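Long-range contact in 16S rRNA processing protein (Pseudomonas aeruginosa, PDB 2F1L), which probably acts as an accessory factor in the final step of 30S ribosomal subunit assembly and in efficient processing of 16S rRNA: residues Glu35-Leu49 / Leu67-Leu81. Residues are numbered along the deposited sequence; the frame is centred on the assembly and turned at random.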
loop_
_atom_site.group_PDB
_atom_site.type_symbol
_atom_site.label_atom_id
_atom_site.label_comp_id
_atom_site.label_asym_id
_atom_site.label_seq_id
_atom_site.Cartn_x
_atom_site.Cartn_y
_atom_site.Cartn_z
ATOM N N GLU A 35 5.837 -3.571 -27.178
ATOM C CA GLU A 35 5.212 -3.587 -25.852
ATOM C C GLU A 35 5.453 -2.260 -25.165
ATOM O O GLU A 35 6.414 -1.521 -25.486
ATOM C CB GLU A 35 5.709 -4.750 -24.995
ATOM C CG GLU A 35 5.245 -6.117 -25.578
ATOM C CD GLU A 35 5.670 -7.351 -24.775
ATOM O OE1 GLU A 35 6.212 -7.226 -23.656
ATOM O OE2 GLU A 35 5.430 -8.468 -25.258
ATOM N N VAL A 36 4.560 -1.962 -24.217
ATOM C CA VAL A 36 4.673 -0.762 -23.415
ATOM C C VAL A 36 4.881 -1.119 -21.926
ATOM O O VAL A 36 4.528 -2.217 -21.451
ATOM C CB VAL A 36 3.430 0.134 -23.574
ATOM C CG1 VAL A 36 3.333 0.700 -24.981
ATOM C CG2 VAL A 36 2.142 -0.615 -23.248
ATOM N N LYS A 37 5.456 -0.173 -21.196
ATOM C CA LYS A 37 5.693 -0.309 -19.780
ATOM C C LYS A 37 4.584 0.479 -19.082
ATOM O O LYS A 37 4.239 1.585 -19.471
ATOM C CB LYS A 37 7.059 0.234 -19.442
ATOM C CG LYS A 37 7.572 -0.106 -18.055
ATOM C CD LYS A 37 8.509 0.979 -17.567
ATOM C CE LYS A 37 9.748 0.477 -16.822
ATOM N NZ LYS A 37 10.261 1.649 -16.054
ATOM N N VAL A 38 4.025 -0.146 -18.067
ATOM C CA VAL A 38 2.761 0.240 -17.484
ATOM C C VAL A 38 2.889 0.140 -15.973
ATOM O O VAL A 38 3.378 -0.857 -15.453
ATOM C CB VAL A 38 1.646 -0.706 -17.999
ATOM C CG1 VAL A 38 0.426 -0.636 -17.148
ATOM C CG2 VAL A 38 1.275 -0.327 -19.432
ATOM N N TYR A 39 2.496 1.195 -15.269
ATOM C CA TYR A 39 2.314 1.079 -13.849
ATOM C C TYR A 39 0.865 0.609 -13.634
ATOM O O TYR A 39 -0.052 1.037 -14.359
ATOM C CB TYR A 39 2.564 2.413 -13.138
ATOM C CG TYR A 39 4.002 2.912 -13.076
ATOM C CD1 TYR A 39 5.054 2.061 -12.857
ATOM C CD2 TYR A 39 4.280 4.274 -13.142
ATOM C CE1 TYR A 39 6.363 2.543 -12.742
ATOM C CE2 TYR A 39 5.569 4.761 -13.031
ATOM C CZ TYR A 39 6.613 3.888 -12.841
ATOM O OH TYR A 39 7.915 4.353 -12.751
ATOM N N SER A 40 0.652 -0.284 -12.670
ATOM C CA SER A 40 -0.707 -0.753 -12.371
ATOM C C SER A 40 -1.212 -0.201 -11.058
ATOM O O SER A 40 -0.473 -0.172 -10.108
ATOM C CB SER A 40 -0.734 -2.263 -12.282
ATOM O OG SER A 40 -1.937 -2.691 -11.694
ATOM N N PHE A 41 -2.477 0.184 -11.001
ATOM C CA PHE A 41 -3.092 0.720 -9.781
ATOM C C PHE A 41 -4.121 -0.234 -9.150
ATOM O O PHE A 41 -4.907 0.140 -8.218
ATOM C CB PHE A 41 -3.750 2.084 -10.100
ATOM C CG PHE A 41 -2.815 3.082 -10.753
ATOM C CD1 PHE A 41 -1.475 3.154 -10.376
ATOM C CD2 PHE A 41 -3.286 3.980 -11.700
ATOM C CE1 PHE A 41 -0.609 4.052 -10.989
ATOM C CE2 PHE A 41 -2.424 4.890 -12.329
ATOM C CZ PHE A 41 -1.093 4.931 -11.962
ATOM N N THR A 42 -4.129 -1.453 -9.656
ATOM C CA THR A 42 -5.085 -2.467 -9.246
ATOM C C THR A 42 -4.565 -3.250 -8.027
ATOM O O THR A 42 -3.384 -3.242 -7.729
ATOM C CB THR A 42 -5.367 -3.466 -10.388
ATOM O OG1 THR A 42 -4.158 -4.183 -10.752
ATOM C CG2 THR A 42 -5.874 -2.724 -11.608
ATOM N N ASP A 43 -5.498 -3.883 -7.318
ATOM C CA ASP A 43 -5.184 -4.767 -6.231
ATOM C C ASP A 43 -5.860 -6.075 -6.569
ATOM O O ASP A 43 -7.043 -6.092 -6.760
ATOM C CB ASP A 43 -5.781 -4.220 -4.945
ATOM C CG ASP A 43 -5.413 -5.037 -3.757
ATOM O OD1 ASP A 43 -4.650 -6.028 -3.926
ATOM O OD2 ASP A 43 -5.888 -4.668 -2.653
ATOM N N PRO A 44 -5.097 -7.171 -6.740
ATOM C CA PRO A 44 -3.677 -7.435 -6.800
ATOM C C PRO A 44 -3.033 -6.640 -7.910
ATOM O O PRO A 44 -3.728 -6.243 -8.862
ATOM C CB PRO A 44 -3.632 -8.902 -7.226
ATOM C CG PRO A 44 -4.883 -9.479 -6.755
ATOM C CD PRO A 44 -5.867 -8.409 -6.942
ATOM N N LEU A 45 -1.710 -6.477 -7.851
ATOM C CA LEU A 45 -1.035 -5.734 -8.905
ATOM C C LEU A 45 -1.360 -6.237 -10.320
ATOM O O LEU A 45 -1.436 -5.439 -11.264
ATOM C CB LEU A 45 0.472 -5.761 -8.706
ATOM C CG LEU A 45 1.306 -4.697 -9.436
ATOM C CD1 LEU A 45 0.919 -3.326 -9.007
ATOM C CD2 LEU A 45 2.775 -4.927 -9.130
ATOM N N ASP A 46 -1.537 -7.545 -10.487
ATOM C CA ASP A 46 -1.586 -8.099 -11.848
ATOM C C ASP A 46 -2.979 -8.103 -12.424
ATOM O O ASP A 46 -3.190 -8.538 -13.521
ATOM C CB ASP A 46 -0.972 -9.506 -11.912
ATOM C CG ASP A 46 -1.795 -10.534 -11.212
ATOM O OD1 ASP A 46 -2.857 -10.165 -10.676
ATOM O OD2 ASP A 46 -1.353 -11.706 -11.166
ATOM N N ASN A 47 -3.915 -7.581 -11.665
ATOM C CA ASN A 47 -5.289 -7.591 -12.005
ATOM C C ASN A 47 -5.593 -6.721 -13.199
ATOM O O ASN A 47 -6.513 -6.978 -13.939
ATOM C CB ASN A 47 -6.071 -7.115 -10.793
ATOM C CG ASN A 47 -7.544 -7.235 -10.990
ATOM O OD1 ASN A 47 -8.018 -8.305 -11.310
ATOM N ND2 ASN A 47 -8.280 -6.129 -10.839
ATOM N N LEU A 48 -4.793 -5.686 -13.391
ATOM C CA LEU A 48 -4.838 -4.912 -14.616
ATOM C C LEU A 48 -4.887 -5.783 -15.879
ATOM O O LEU A 48 -5.551 -5.437 -16.836
ATOM C CB LEU A 48 -3.628 -3.982 -14.662
ATOM C CG LEU A 48 -3.466 -3.107 -15.909
ATOM C CD1 LEU A 48 -4.669 -2.258 -16.061
ATOM C CD2 LEU A 48 -2.304 -2.232 -15.795
ATOM N N LEU A 49 -4.187 -6.907 -15.887
ATOM C CA LEU A 49 -4.083 -7.785 -17.094
ATOM C C LEU A 49 -5.393 -8.510 -17.392
ATOM O O LEU A 49 -5.569 -9.086 -18.466
ATOM C CB LEU A 49 -2.947 -8.808 -16.944
ATOM C CG LEU A 49 -1.529 -8.210 -16.725
ATOM C CD1 LEU A 49 -0.457 -9.284 -16.517
ATOM C CD2 LEU A 49 -1.134 -7.289 -17.887
ATOM N N LEU A 67 -5.800 -5.077 -25.057
ATOM C CA LEU A 67 -4.700 -5.800 -24.436
ATOM C C LEU A 67 -4.689 -7.210 -24.974
ATOM O O LEU A 67 -5.634 -7.967 -24.765
ATOM C CB LEU A 67 -4.929 -5.862 -22.918
ATOM C CG LEU A 67 -3.880 -6.650 -22.130
ATOM C CD1 LEU A 67 -2.587 -5.928 -22.188
ATOM C CD2 LEU A 67 -4.287 -6.841 -20.677
ATOM N N VAL A 68 -3.615 -7.574 -25.656
ATOM C CA VAL A 68 -3.440 -8.934 -26.146
ATOM C C VAL A 68 -2.930 -9.797 -25.022
ATOM O O VAL A 68 -3.502 -10.791 -24.732
ATOM C CB VAL A 68 -2.431 -8.998 -27.287
ATOM C CG1 VAL A 68 -2.169 -10.465 -27.685
ATOM C CG2 VAL A 68 -2.958 -8.180 -28.469
ATOM N N ARG A 69 -1.848 -9.386 -24.374
ATOM C CA ARG A 69 -1.262 -10.128 -23.266
ATOM C C ARG A 69 -0.293 -9.227 -22.549
ATOM O O ARG A 69 0.116 -8.176 -23.066
ATOM C CB ARG A 69 -0.497 -11.344 -23.784
ATOM C CG ARG A 69 0.677 -11.011 -24.700
ATOM C CD ARG A 69 1.654 -12.160 -24.875
ATOM N NE ARG A 69 1.279 -13.010 -25.989
ATOM C CZ ARG A 69 1.466 -12.708 -27.277
ATOM N NH1 ARG A 69 2.050 -11.546 -27.650
ATOM N NH2 ARG A 69 1.065 -13.592 -28.200
ATOM N N GLY A 70 0.116 -9.677 -21.373
ATOM C CA GLY A 70 1.113 -8.979 -20.577
ATOM C C GLY A 70 1.677 -9.803 -19.426
ATOM O O GLY A 70 1.344 -10.968 -19.240
ATOM N N ARG A 71 2.573 -9.172 -18.674
ATOM C CA ARG A 71 3.175 -9.776 -17.501
ATOM C C ARG A 71 3.863 -8.719 -16.668
ATOM O O ARG A 71 4.152 -7.612 -17.162
ATOM C CB ARG A 71 4.182 -10.834 -17.900
ATOM C CG ARG A 71 5.252 -10.344 -18.865
ATOM C CD ARG A 71 6.488 -11.249 -18.864
ATOM N NE ARG A 71 7.148 -11.125 -17.576
ATOM C CZ ARG A 71 8.137 -11.891 -17.133
ATOM N NH1 ARG A 71 8.687 -12.856 -17.882
ATOM N NH2 ARG A 71 8.591 -11.668 -15.904
ATOM N N LEU A 72 4.095 -9.071 -15.401
ATOM C CA LEU A 72 4.882 -8.265 -14.497
ATOM C C LEU A 72 6.389 -8.503 -14.729
ATOM O O LEU A 72 6.830 -9.614 -14.997
ATOM C CB LEU A 72 4.592 -8.641 -13.051
ATOM C CG LEU A 72 3.205 -8.610 -12.427
ATOM C CD1 LEU A 72 3.340 -8.869 -10.929
ATOM C CD2 LEU A 72 2.544 -7.305 -12.647
ATOM N N HIS A 73 7.144 -7.430 -14.607
ATOM C CA HIS A 73 8.581 -7.463 -14.472
ATOM C C HIS A 73 8.910 -6.704 -13.174
ATOM O O HIS A 73 8.969 -5.497 -13.149
ATOM C CB HIS A 73 9.241 -6.790 -15.671
ATOM C CG HIS A 73 9.098 -7.547 -16.955
ATOM N ND1 HIS A 73 9.861 -8.665 -17.254
ATOM C CD2 HIS A 73 8.327 -7.315 -18.048
ATOM C CE1 HIS A 73 9.549 -9.102 -18.467
ATOM N NE2 HIS A 73 8.620 -8.305 -18.973
ATOM N N GLY A 74 9.065 -7.413 -12.073
ATOM C CA GLY A 74 9.219 -6.771 -10.787
ATOM C C GLY A 74 7.878 -6.230 -10.378
ATOM O O GLY A 74 6.906 -6.996 -10.248
ATOM N N LYS A 75 7.804 -4.912 -10.249
ATOM C CA LYS A 75 6.551 -4.280 -9.870
ATOM C C LYS A 75 5.987 -3.409 -10.989
ATOM O O LYS A 75 5.009 -2.753 -10.796
ATOM C CB LYS A 75 6.740 -3.483 -8.593
ATOM C CG LYS A 75 7.104 -4.345 -7.368
ATOM C CD LYS A 75 5.905 -5.064 -6.813
ATOM C CE LYS A 75 5.062 -4.175 -5.906
ATOM N NZ LYS A 75 5.874 -3.731 -4.710
ATOM N N VAL A 76 6.580 -3.413 -12.172
ATOM C CA VAL A 76 5.914 -2.807 -13.328
ATOM C C VAL A 76 5.430 -3.879 -14.256
ATOM O O VAL A 76 5.857 -5.034 -14.141
ATOM C CB VAL A 76 6.844 -1.936 -14.158
ATOM C CG1 VAL A 76 7.333 -0.725 -13.328
ATOM C CG2 VAL A 76 8.034 -2.763 -14.714
ATOM N N LEU A 77 4.587 -3.499 -15.213
ATOM C CA LEU A 77 4.079 -4.442 -16.161
ATOM C C LEU A 77 4.570 -4.127 -17.561
ATOM O O LEU A 77 4.816 -2.966 -17.873
ATOM C CB LEU A 77 2.575 -4.387 -16.192
ATOM C CG LEU A 77 1.839 -5.148 -15.104
ATOM C CD1 LEU A 77 1.948 -4.386 -13.811
ATOM C CD2 LEU A 77 0.346 -5.284 -15.475
ATOM N N ALA A 78 4.653 -5.160 -18.402
ATOM C CA ALA A 78 4.773 -5.001 -19.863
ATOM C C ALA A 78 3.506 -5.531 -20.524
ATOM O O ALA A 78 3.008 -6.613 -20.198
ATOM C CB ALA A 78 6.002 -5.729 -20.410
ATOM N N ALA A 79 3.000 -4.759 -21.462
ATOM C CA ALA A 79 1.723 -5.028 -22.072
ATOM C C ALA A 79 1.867 -4.966 -23.582
ATOM O O ALA A 79 2.537 -4.074 -24.087
ATOM C CB ALA A 79 0.746 -4.000 -21.623
ATOM N N LYS A 80 1.256 -5.935 -24.267
ATOM C CA LYS A 80 1.205 -5.984 -25.712
ATOM C C LYS A 80 -0.197 -5.581 -26.124
ATOM O O LYS A 80 -1.162 -6.243 -25.755
ATOM C CB LYS A 80 1.539 -7.397 -26.224
ATOM C CG LYS A 80 1.572 -7.573 -27.774
ATOM C CD LYS A 80 2.812 -6.919 -28.420
ATOM C CE LYS A 80 2.822 -6.986 -29.973
ATOM N NZ LYS A 80 1.520 -6.555 -30.517
ATOM N N LEU A 81 -0.300 -4.486 -26.877
ATOM C CA LEU A 81 -1.585 -3.997 -27.388
ATOM C C LEU A 81 -1.769 -4.385 -28.855
ATOM O O LEU A 81 -0.808 -4.436 -29.634
ATOM C CB LEU A 81 -1.694 -2.487 -27.228
ATOM C CG LEU A 81 -1.338 -1.940 -25.842
ATOM C CD1 LEU A 81 -1.522 -0.454 -25.855
ATOM C CD2 LEU A 81 -2.177 -2.571 -24.760
HETATM O O HOH W 1 7.284 -8.904 -21.254
HETATM O O HOH W 2 4.488 -9.011 -22.060
#
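Strand 35-40 pairs with strand 76-81 inside the curled antiparallel sheet of the RimM N-terminal domain, and V36 and V38 face A79 and L77 in two hydrogen-bonded pairs. Each pair is closed by two backbone bonds; V36 N gives to A79 O at 2.9 Å (165° at the hydrogen) and L77 N to V38 O at 2.9 Å. V36, V38, L77 and A79 share the inward face, where branched valines suit the extended chain and the small A79 lets V36 CG2 settle 4.0 Å from its CB, with W54 and I26 packing on this layer. After the strand, the chain turns back through 3-10 segment 47-49, bringing L45, L48 and L49 onto the hairpin. There L77 divides its branches, chi2 of 75° setting them on different neighbours: CD1 lies 3.7 Å from S40 CB, whereas CD2 meets L49 CD2 tip to tip at 3.5 Å. L49 CD1 rests on the backbone of G70, 3.6 Å from its carbonyl carbon; with no side chain there, the leucine lies directly on the strand. The S40 hydroxyl ties the turn together, giving its proton to L45 O and accepting from T42 N in an ST turn. Nearer the dimer partner, V76 CG1 touches the edge of the Y39 ring 3.5 Å from CE1, while Y39 stacks on and hydrogen-bonds F187 of the second subunit. At the other end, the extended E35 chain carries OE1 to a water that also binds H73 NE2. Strand 35-40 docks on hairpin 67-81, with its type II' turn at G74 and classic bulge at V68-R69, within the domain's barrel-like antiparallel sheet.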